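Local atomic coordinates of Methylcobalamin\: coenzyme M methyltransferase (Methanosarcina mazei, PDB entry 4AY7), a protein that probably transfers the methyl group of a methylated corrinoid to coenzyme M in methanogenesis, using a zinc ion held in a TIM barrel. Residues A[224-236]-A[252-264]. Sequence-based numbering, arbitrary orientation.
Sequences FRQFLKSRLQKFA and NPILSDMADCGFE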
ATOM      1  N   PHE A 224     -11.458  15.455  -4.518  1.00 22.38           N
ATOM      2  CA  PHE A 224     -10.983  14.734  -3.367  1.00 21.36           C
ATOM      3  C   PHE A 224     -11.729  15.223  -2.109  1.00 22.16           C
ATOM      4  O   PHE A 224     -12.154  14.416  -1.266  1.00 22.05           O
ATOM      5  CB  PHE A 224      -9.468  14.932  -3.206  1.00 20.76           C
ATOM      6  CG  PHE A 224      -8.891  14.157  -2.082  1.00 20.06           C
ATOM      7  CD1 PHE A 224      -8.878  14.696  -0.789  1.00 19.35           C
ATOM      8  CD2 PHE A 224      -8.343  12.857  -2.299  1.00 19.40           C
ATOM      9  CE1 PHE A 224      -8.375  13.942   0.240  1.00 19.00           C
ATOM     10  CE2 PHE A 224      -7.865  12.102  -1.258  1.00 18.73           C
ATOM     11  CZ  PHE A 224      -7.812  12.675   0.015  1.00 18.59           C
ATOM     12  N   ARG A 225     -11.770  16.543  -1.930  1.00 22.82           N
ATOM     13  CA  ARG A 225     -12.399  17.118  -0.722  1.00 24.43           C
ATOM     14  C   ARG A 225     -13.890  16.939  -0.716  1.00 25.08           C
ATOM     15  O   ARG A 225     -14.464  16.655   0.316  1.00 25.92           O
ATOM     16  CB  ARG A 225     -12.041  18.583  -0.524  1.00 25.57           C
ATOM     17  CG  ARG A 225     -10.583  18.735  -0.118  1.00 26.19           C
ATOM     18  CD  ARG A 225     -10.208  20.176  -0.028  1.00 28.27           C
ATOM     19  NE  ARG A 225     -10.062  20.878  -1.308  1.00 29.68           N
ATOM     20  CZ  ARG A 225      -8.922  21.022  -1.964  1.00 29.80           C
ATOM     21  NH1 ARG A 225      -7.788  20.473  -1.533  1.00 30.57           N
ATOM     22  NH2 ARG A 225      -8.931  21.736  -3.058  1.00 31.18           N
ATOM     23  N   GLN A 226     -14.524  17.020  -1.868  1.00 25.53           N
ATOM     24  CA  GLN A 226     -15.970  16.936  -1.911  1.00 26.65           C
ATOM     25  C   GLN A 226     -16.499  15.489  -1.716  1.00 25.45           C
ATOM     26  O   GLN A 226     -17.533  15.284  -0.999  1.00 24.82           O
ATOM     27  CB  GLN A 226     -16.513  17.443  -3.234  1.00 28.03           C
ATOM     28  CG  GLN A 226     -18.000  17.304  -3.144  1.00 30.28           C
ATOM     29  CD  GLN A 226     -18.748  18.137  -4.141  1.00 33.21           C
ATOM     30  OE1 GLN A 226     -18.159  18.685  -5.094  1.00 36.02           O
ATOM     31  NE2 GLN A 226     -20.065  18.159  -3.989  1.00 34.55           N
ATOM     32  N   PHE A 227     -15.823  14.517  -2.365  1.00 23.14           N
ATOM     33  CA  PHE A 227     -16.305  13.110  -2.412  1.00 22.64           C
ATOM     34  C   PHE A 227     -15.437  12.006  -1.825  1.00 21.88           C
ATOM     35  O   PHE A 227     -15.964  11.009  -1.301  1.00 21.54           O
ATOM     36  CB  PHE A 227     -16.593  12.656  -3.847  1.00 23.09           C
ATOM     37  CG  PHE A 227     -17.498  13.577  -4.619  1.00 23.50           C
ATOM     38  CD1 PHE A 227     -18.827  13.650  -4.328  1.00 24.22           C
ATOM     39  CD2 PHE A 227     -16.987  14.353  -5.661  1.00 23.97           C
ATOM     40  CE1 PHE A 227     -19.639  14.506  -5.051  1.00 25.00           C
ATOM     41  CE2 PHE A 227     -17.782  15.229  -6.363  1.00 24.78           C
ATOM     42  CZ  PHE A 227     -19.102  15.298  -6.072  1.00 25.29           C
ATOM     43  N   LEU A 228     -14.117  12.172  -1.919  1.00 21.62           N
ATOM     44  CA  LEU A 228     -13.176  11.070  -1.621  1.00 20.60           C
ATOM     45  C   LEU A 228     -12.794  11.042  -0.171  1.00 20.90           C
ATOM     46  O   LEU A 228     -12.778   9.978   0.439  1.00 21.98           O
ATOM     47  CB  LEU A 228     -11.995  11.177  -2.546  1.00 20.47           C
ATOM     48  CG  LEU A 228     -12.288  11.291  -4.055  1.00 20.68           C
ATOM     49  CD1 LEU A 228     -10.968  11.236  -4.885  1.00 20.42           C
ATOM     50  CD2 LEU A 228     -13.340  10.239  -4.542  1.00 20.77           C
ATOM     51  N   LYS A 229     -12.519  12.211   0.417  1.00 21.87           N
ATOM     52  CA  LYS A 229     -12.043  12.317   1.792  1.00 21.99           C
ATOM     53  C   LYS A 229     -12.963  11.575   2.769  1.00 21.24           C
ATOM     54  O   LYS A 229     -12.480  10.825   3.615  1.00 21.01           O
ATOM     55  CB  LYS A 229     -11.955  13.799   2.173  1.00 24.68           C
ATOM     56  CG  LYS A 229     -11.299  14.067   3.489  1.00 26.40           C
ATOM     57  CD  LYS A 229     -11.015  15.571   3.594  1.00 29.52           C
ATOM     58  CE  LYS A 229     -10.886  16.016   5.016  1.00 32.92           C
ATOM     59  NZ  LYS A 229     -10.125  17.326   5.156  1.00 37.13           N
ATOM     60  N   SER A 230     -14.274  11.768   2.623  1.00 20.81           N
ATOM     61  CA  SER A 230     -15.216  11.128   3.554  1.00 21.56           C
ATOM     62  C   SER A 230     -15.192   9.622   3.536  1.00 21.58           C
ATOM     63  O   SER A 230     -15.325   8.996   4.619  1.00 21.92           O
ATOM     64  CB  SER A 230     -16.678  11.648   3.411  1.00 22.02           C
ATOM     65  OG  SER A 230     -17.154  11.296   2.122  1.00 22.22           O
ATOM     66  N   ARG A 231     -14.949   9.020   2.355  1.00 21.21           N
ATOM     67  CA  ARG A 231     -14.849   7.606   2.315  1.00 21.42           C
ATOM     68  C   ARG A 231     -13.568   7.114   2.908  1.00 20.33           C
ATOM     69  O   ARG A 231     -13.550   6.101   3.608  1.00 20.06           O
ATOM     70  CB  ARG A 231     -15.078   7.038   0.874  1.00 21.63           C
ATOM     71  CG  ARG A 231     -16.537   7.046   0.412  1.00 22.41           C
ATOM     72  CD  ARG A 231     -17.033   8.399  -0.130  1.00 23.08           C
ATOM     73  NE  ARG A 231     -18.479   8.378  -0.337  1.00 23.69           N
ATOM     74  CZ  ARG A 231     -19.224   9.397  -0.728  1.00 25.11           C
ATOM     75  NH1 ARG A 231     -18.721  10.591  -0.954  1.00 24.84           N
ATOM     76  NH2 ARG A 231     -20.554   9.223  -0.782  1.00 25.81           N
ATOM     77  N   LEU A 232     -12.469   7.782   2.592  1.00 20.20           N
ATOM     78  CA  LEU A 232     -11.146   7.417   3.221  1.00 20.04           C
ATOM     79  C   LEU A 232     -11.194   7.542   4.754  1.00 20.54           C
ATOM     80  O   LEU A 232     -10.755   6.612   5.447  1.00 19.41           O
ATOM     81  CB  LEU A 232     -10.054   8.288   2.636  1.00 19.44           C
ATOM     82  CG  LEU A 232      -9.764   8.004   1.167  1.00 19.79           C
ATOM     83  CD1 LEU A 232      -8.919   9.114   0.489  1.00 19.60           C
ATOM     84  CD2 LEU A 232      -9.061   6.645   0.994  1.00 19.55           C
ATOM     85  N   GLN A 233     -11.820   8.626   5.271  1.00 21.09           N
ATOM     86  CA  GLN A 233     -12.138   8.753   6.706  1.00 21.92           C
ATOM     87  C   GLN A 233     -12.947   7.588   7.257  1.00 21.82           C
ATOM     88  O   GLN A 233     -12.621   7.064   8.338  1.00 20.77           O
ATOM     89  CB  GLN A 233     -12.899  10.038   6.984  1.00 23.27           C
ATOM     90  CG  GLN A 233     -11.977  11.226   6.900  1.00 24.12           C
ATOM     91  CD  GLN A 233     -12.689  12.583   6.942  1.00 26.43           C
ATOM     92  OE1 GLN A 233     -13.812  12.723   6.476  1.00 29.69           O
ATOM     93  NE2 GLN A 233     -12.009  13.583   7.451  1.00 27.02           N
ATOM     94  N   LYS A 234     -13.944   7.131   6.496  1.00 22.57           N
ATOM     95  CA  LYS A 234     -14.771   6.021   6.966  1.00 23.31           C
ATOM     96  C   LYS A 234     -13.970   4.747   7.002  1.00 22.22           C
ATOM     97  O   LYS A 234     -14.113   3.920   7.932  1.00 21.61           O
ATOM     98  CB  LYS A 234     -15.984   5.843   6.100  1.00 25.47           C
ATOM     99  CG  LYS A 234     -16.954   4.798   6.605  1.00 29.09           C
ATOM    100  CD  LYS A 234     -18.076   4.667   5.584  1.00 32.57           C
ATOM    101  CE  LYS A 234     -19.203   3.759   6.069  1.00 36.71           C
ATOM    102  NZ  LYS A 234     -19.564   4.150   7.473  1.00 43.48           N
ATOM    103  N   PHE A 235     -13.128   4.542   5.969  1.00 21.04           N
ATOM    104  CA  PHE A 235     -12.259   3.375   6.001  1.00 20.29           C
ATOM    105  C   PHE A 235     -11.358   3.335   7.231  1.00 20.72           C
ATOM    106  O   PHE A 235     -11.291   2.310   7.955  1.00 21.37           O
ATOM    107  CB  PHE A 235     -11.380   3.383   4.736  1.00 19.61           C
ATOM    108  CG  PHE A 235     -10.446   2.222   4.648  1.00 18.99           C
ATOM    109  CD1 PHE A 235      -9.197   2.290   5.179  1.00 18.85           C
ATOM    110  CD2 PHE A 235     -10.850   1.041   3.982  1.00 19.29           C
ATOM    111  CE1 PHE A 235      -8.309   1.224   5.078  1.00 18.72           C
ATOM    112  CE2 PHE A 235      -9.995  -0.040   3.900  1.00 19.10           C
ATOM    113  CZ  PHE A 235      -8.710   0.054   4.473  1.00 18.73           C
ATOM    114  N   ALA A 236     -10.632   4.435   7.461  1.00 20.24           N
ATOM    115  CA  ALA A 236      -9.614   4.487   8.532  1.00 21.20           C
ATOM    116  C   ALA A 236     -10.311   4.308   9.844  1.00 22.36           C
ATOM    117  O   ALA A 236      -9.839   3.571  10.710  1.00 22.13           O
ATOM    118  CB  ALA A 236      -8.884   5.797   8.542  1.00 21.01           C
ATOM    119  N   ASN A 252       0.866  17.040  -3.433  1.00 23.43           N
ATOM    120  CA  ASN A 252       0.894  18.234  -2.572  1.00 24.22           C
ATOM    121  C   ASN A 252      -0.439  19.002  -2.458  1.00 24.21           C
ATOM    122  O   ASN A 252      -0.757  19.524  -1.372  1.00 23.36           O
ATOM    123  CB  ASN A 252       1.996  19.199  -2.946  1.00 26.85           C
ATOM    124  CG  ASN A 252       3.354  18.725  -2.457  1.00 27.69           C
ATOM    125  OD1 ASN A 252       3.446  18.056  -1.448  1.00 28.98           O
ATOM    126  ND2 ASN A 252       4.364  18.941  -3.247  1.00 29.31           N
ATOM    127  N   PRO A 253      -1.239  19.049  -3.551  1.00 23.46           N
ATOM    128  CA  PRO A 253      -2.485  19.866  -3.457  1.00 23.90           C
ATOM    129  C   PRO A 253      -3.571  19.252  -2.578  1.00 23.11           C
ATOM    130  O   PRO A 253      -4.494  19.952  -2.187  1.00 25.36           O
ATOM    131  CB  PRO A 253      -2.936  20.008  -4.894  1.00 24.85           C
ATOM    132  CG  PRO A 253      -1.716  19.674  -5.739  1.00 25.09           C
ATOM    133  CD  PRO A 253      -0.856  18.748  -4.947  1.00 24.12           C
ATOM    134  N   ILE A 254      -3.337  18.034  -2.112  1.00 21.85           N
ATOM    135  CA  ILE A 254      -4.207  17.351  -1.202  1.00 21.21           C
ATOM    136  C   ILE A 254      -3.538  16.742  -0.011  1.00 20.65           C
ATOM    137  O   ILE A 254      -4.215  16.127   0.802  1.00 19.42           O
ATOM    138  CB  ILE A 254      -4.981  16.156  -1.923  1.00 20.28           C
ATOM    139  CG1 ILE A 254      -4.047  15.027  -2.443  1.00 19.43           C
ATOM    140  CG2 ILE A 254      -5.936  16.697  -3.001  1.00 21.37           C
ATOM    141  CD1 ILE A 254      -4.792  13.743  -2.837  1.00 19.17           C
ATOM    142  N   LEU A 255      -2.216  16.912   0.110  1.00 21.68           N
ATOM    143  CA  LEU A 255      -1.467  16.373   1.236  1.00 21.21           C
ATOM    144  C   LEU A 255      -2.077  16.740   2.575  1.00 21.91           C
ATOM    145  O   LEU A 255      -2.212  15.882   3.426  1.00 20.98           O
ATOM    146  CB  LEU A 255       0.000  16.811   1.158  1.00 21.50           C
ATOM    147  CG  LEU A 255       0.942  16.083   2.096  1.00 21.26           C
ATOM    148  CD1 LEU A 255       0.808  14.555   1.918  1.00 20.31           C
ATOM    149  CD2 LEU A 255       2.387  16.557   1.829  1.00 21.10           C
ATOM    150  N   SER A 256      -2.422  18.010   2.774  1.00 23.70           N
ATOM    151  CA  SER A 256      -3.027  18.450   4.049  1.00 24.32           C
ATOM    152  C   SER A 256      -4.413  17.793   4.292  1.00 24.83           C
ATOM    153  O   SER A 256      -4.698  17.350   5.380  1.00 25.48           O
ATOM    154  CB  SER A 256      -3.113  19.999   4.122  1.00 26.48           C
ATOM    155  OG  SER A 256      -3.553  20.404   5.392  1.00 26.96           O
ATOM    156  N   ASP A 257      -5.150  17.553   3.219  1.00 24.68           N
ATOM    157  CA  ASP A 257      -6.457  16.852   3.262  1.00 25.21           C
ATOM    158  C   ASP A 257      -6.246  15.378   3.558  1.00 22.82           C
ATOM    159  O   ASP A 257      -6.994  14.828   4.341  1.00 22.09           O
ATOM    160  CB  ASP A 257      -7.208  17.041   1.965  1.00 27.34           C
ATOM    161  CG  ASP A 257      -7.481  18.485   1.653  1.00 30.17           C
ATOM    162  OD1 ASP A 257      -8.201  19.073   2.460  1.00 31.23           O
ATOM    163  OD2 ASP A 257      -6.983  19.028   0.617  1.00 32.48           O
ATOM    164  N   MET A 258      -5.210  14.756   2.986  1.00 21.23           N
ATOM    165  CA  MET A 258      -4.868  13.394   3.346  1.00 20.54           C
ATOM    166  C   MET A 258      -4.619  13.236   4.828  1.00 20.05           C
ATOM    167  O   MET A 258      -4.969  12.226   5.427  1.00 19.36           O
ATOM    168  CB  MET A 258      -3.619  12.963   2.563  1.00 20.01           C
ATOM    169  CG  MET A 258      -3.869  12.766   1.037  1.00 20.51           C
ATOM    170  SD  MET A 258      -2.365  12.542   0.076  1.00 20.94           S
ATOM    171  CE  MET A 258      -1.727  11.057   0.861  1.00 19.55           C
ATOM    172  N   ALA A 259      -3.953  14.259   5.428  1.00 21.27           N
ATOM    173  CA  ALA A 259      -3.590  14.228   6.814  1.00 21.23           C
ATOM    174  C   ALA A 259      -4.789  14.312   7.724  1.00 21.99           C
ATOM    175  O   ALA A 259      -4.673  13.950   8.881  1.00 21.95           O
ATOM    176  CB  ALA A 259      -2.544  15.322   7.147  1.00 20.62           C
ATOM    177  N   ASP A 260      -5.920  14.792   7.208  1.00 22.96           N
ATOM    178  CA  ASP A 260      -7.202  14.793   7.937  1.00 24.05           C
ATOM    179  C   ASP A 260      -8.052  13.499   7.771  1.00 24.81           C
ATOM    180  O   ASP A 260      -9.188  13.479   8.271  1.00 25.04           O
ATOM    181  CB  ASP A 260      -8.060  15.974   7.435  1.00 26.05           C
ATOM    182  CG  ASP A 260      -7.538  17.331   7.825  1.00 30.04           C
ATOM    183  OD1 ASP A 260      -6.896  17.486   8.883  1.00 29.39           O
ATOM    184  OD2 ASP A 260      -7.783  18.297   7.064  1.00 33.27           O
ATOM    185  N   CYS A 261      -7.538  12.434   7.110  1.00 23.55           N
ATOM    186  CA  CYS A 261      -8.405  11.273   6.785  1.00 24.73           C
ATOM    187  C   CYS A 261      -8.384  10.206   7.869  1.00 24.83           C
ATOM    188  O   CYS A 261      -9.087   9.212   7.749  1.00 25.21           O
ATOM    189  CB  CYS A 261      -8.087  10.653   5.460  1.00 23.91           C
ATOM    190  SG  CYS A 261      -8.393  11.671   3.993  1.00 24.24           S
ATOM    191  N   GLY A 262      -7.564  10.392   8.900  1.00 23.14           N
ATOM    192  CA  GLY A 262      -7.567   9.437   9.995  1.00 23.37           C
ATOM    193  C   GLY A 262      -6.655   8.244   9.931  1.00 21.85           C
ATOM    194  O   GLY A 262      -6.710   7.380  10.798  1.00 22.10           O
ATOM    195  N   PHE A 263      -5.760   8.242   8.963  1.00 19.90           N
ATOM    196  CA  PHE A 263      -4.732   7.218   8.873  1.00 19.50           C
ATOM    197  C   PHE A 263      -3.572   7.592   9.752  1.00 20.03           C
ATOM    198  O   PHE A 263      -3.211   8.749   9.784  1.00 21.35           O
ATOM    199  CB  PHE A 263      -4.245   7.125   7.425  1.00 19.16           C
ATOM    200  CG  PHE A 263      -5.279   6.567   6.494  1.00 18.49           C
ATOM    201  CD1 PHE A 263      -6.245   7.426   5.954  1.00 18.37           C
ATOM    202  CD2 PHE A 263      -5.264   5.220   6.115  1.00 18.87           C
ATOM    203  CE1 PHE A 263      -7.228   6.936   5.093  1.00 18.48           C
ATOM    204  CE2 PHE A 263      -6.228   4.731   5.256  1.00 18.76           C
ATOM    205  CZ  PHE A 263      -7.224   5.583   4.744  1.00 18.80           C
ATOM    206  N   GLU A 264      -2.990   6.633  10.446  1.00 19.85           N
ATOM    207  CA  GLU A 264      -1.772   6.910  11.192  1.00 19.92           C
ATOM    208  C   GLU A 264      -0.669   7.455  10.319  1.00 19.01           C
ATOM    209  O   GLU A 264       0.030   8.381  10.722  1.00 18.58           O
ATOM    210  CB  GLU A 264      -1.269   5.664  11.877  1.00 21.31           C
ATOM    211  CG  GLU A 264      -1.985   5.387  13.172  1.00 23.54           C
ATOM    212  CD  GLU A 264      -3.336   4.798  13.074  1.00 27.13           C
ATOM    213  OE1 GLU A 264      -3.726   4.442  11.950  1.00 24.64           O
ATOM    214  OE2 GLU A 264      -4.027   4.724  14.158  1.00 32.64           O
TER
HETATM  215  O   HOH W   1      -5.851  21.802  -3.217  1.00 36.94           O
HETATM  216  O   HOH W   2     -11.110   8.289  10.353  1.00 31.48           O
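Phe224 and Ile254 form the tight inner side of this contact between two neighbouring outer helices of the TIM barrel; the axes of segments 224-236 and 252-259 cross at -39°. With CG anti to the backbone N (chi1 -177°), the Phe224 ring reaches across to take Ile254 CD1 over one face, 4.0 Å from its centroid, while Asp257 CB, Met258 CG and Cys261 SG crowd round it obliquely. Cutting the ring back to an alanine is likely to open a gap among Ile254, Met258 and Cys261. Farther along, Ala236 CB sits over the centre of the Phe263 ring, 4.0 Å from its centroid, and Phe263 also touches Leu245 of strand 242-246. The looser outer side is polar. Arg225 NH1 forms a salt bridge to Asp257 OD2 (2.7 Å), which lies in the guanidinium plane; NH1 comes to its syn side, tilted out of the carboxylate plane. Extended Lys229 brings NZ into a salt bridge with Asp260 OD2 (3.2 Å), on its anti side, and a long one with Asp257 OD1 (3.7 Å); Asp260 OD1 pairs with Arg285. Gln233 NE2 donates a nearly straight bond (166°) to Asp260 O, 2.9 Å away, from above the carbonyl plane. Apolar packing thus faces the barrel, while the flanking charges probably balance one another on the partly solvated side.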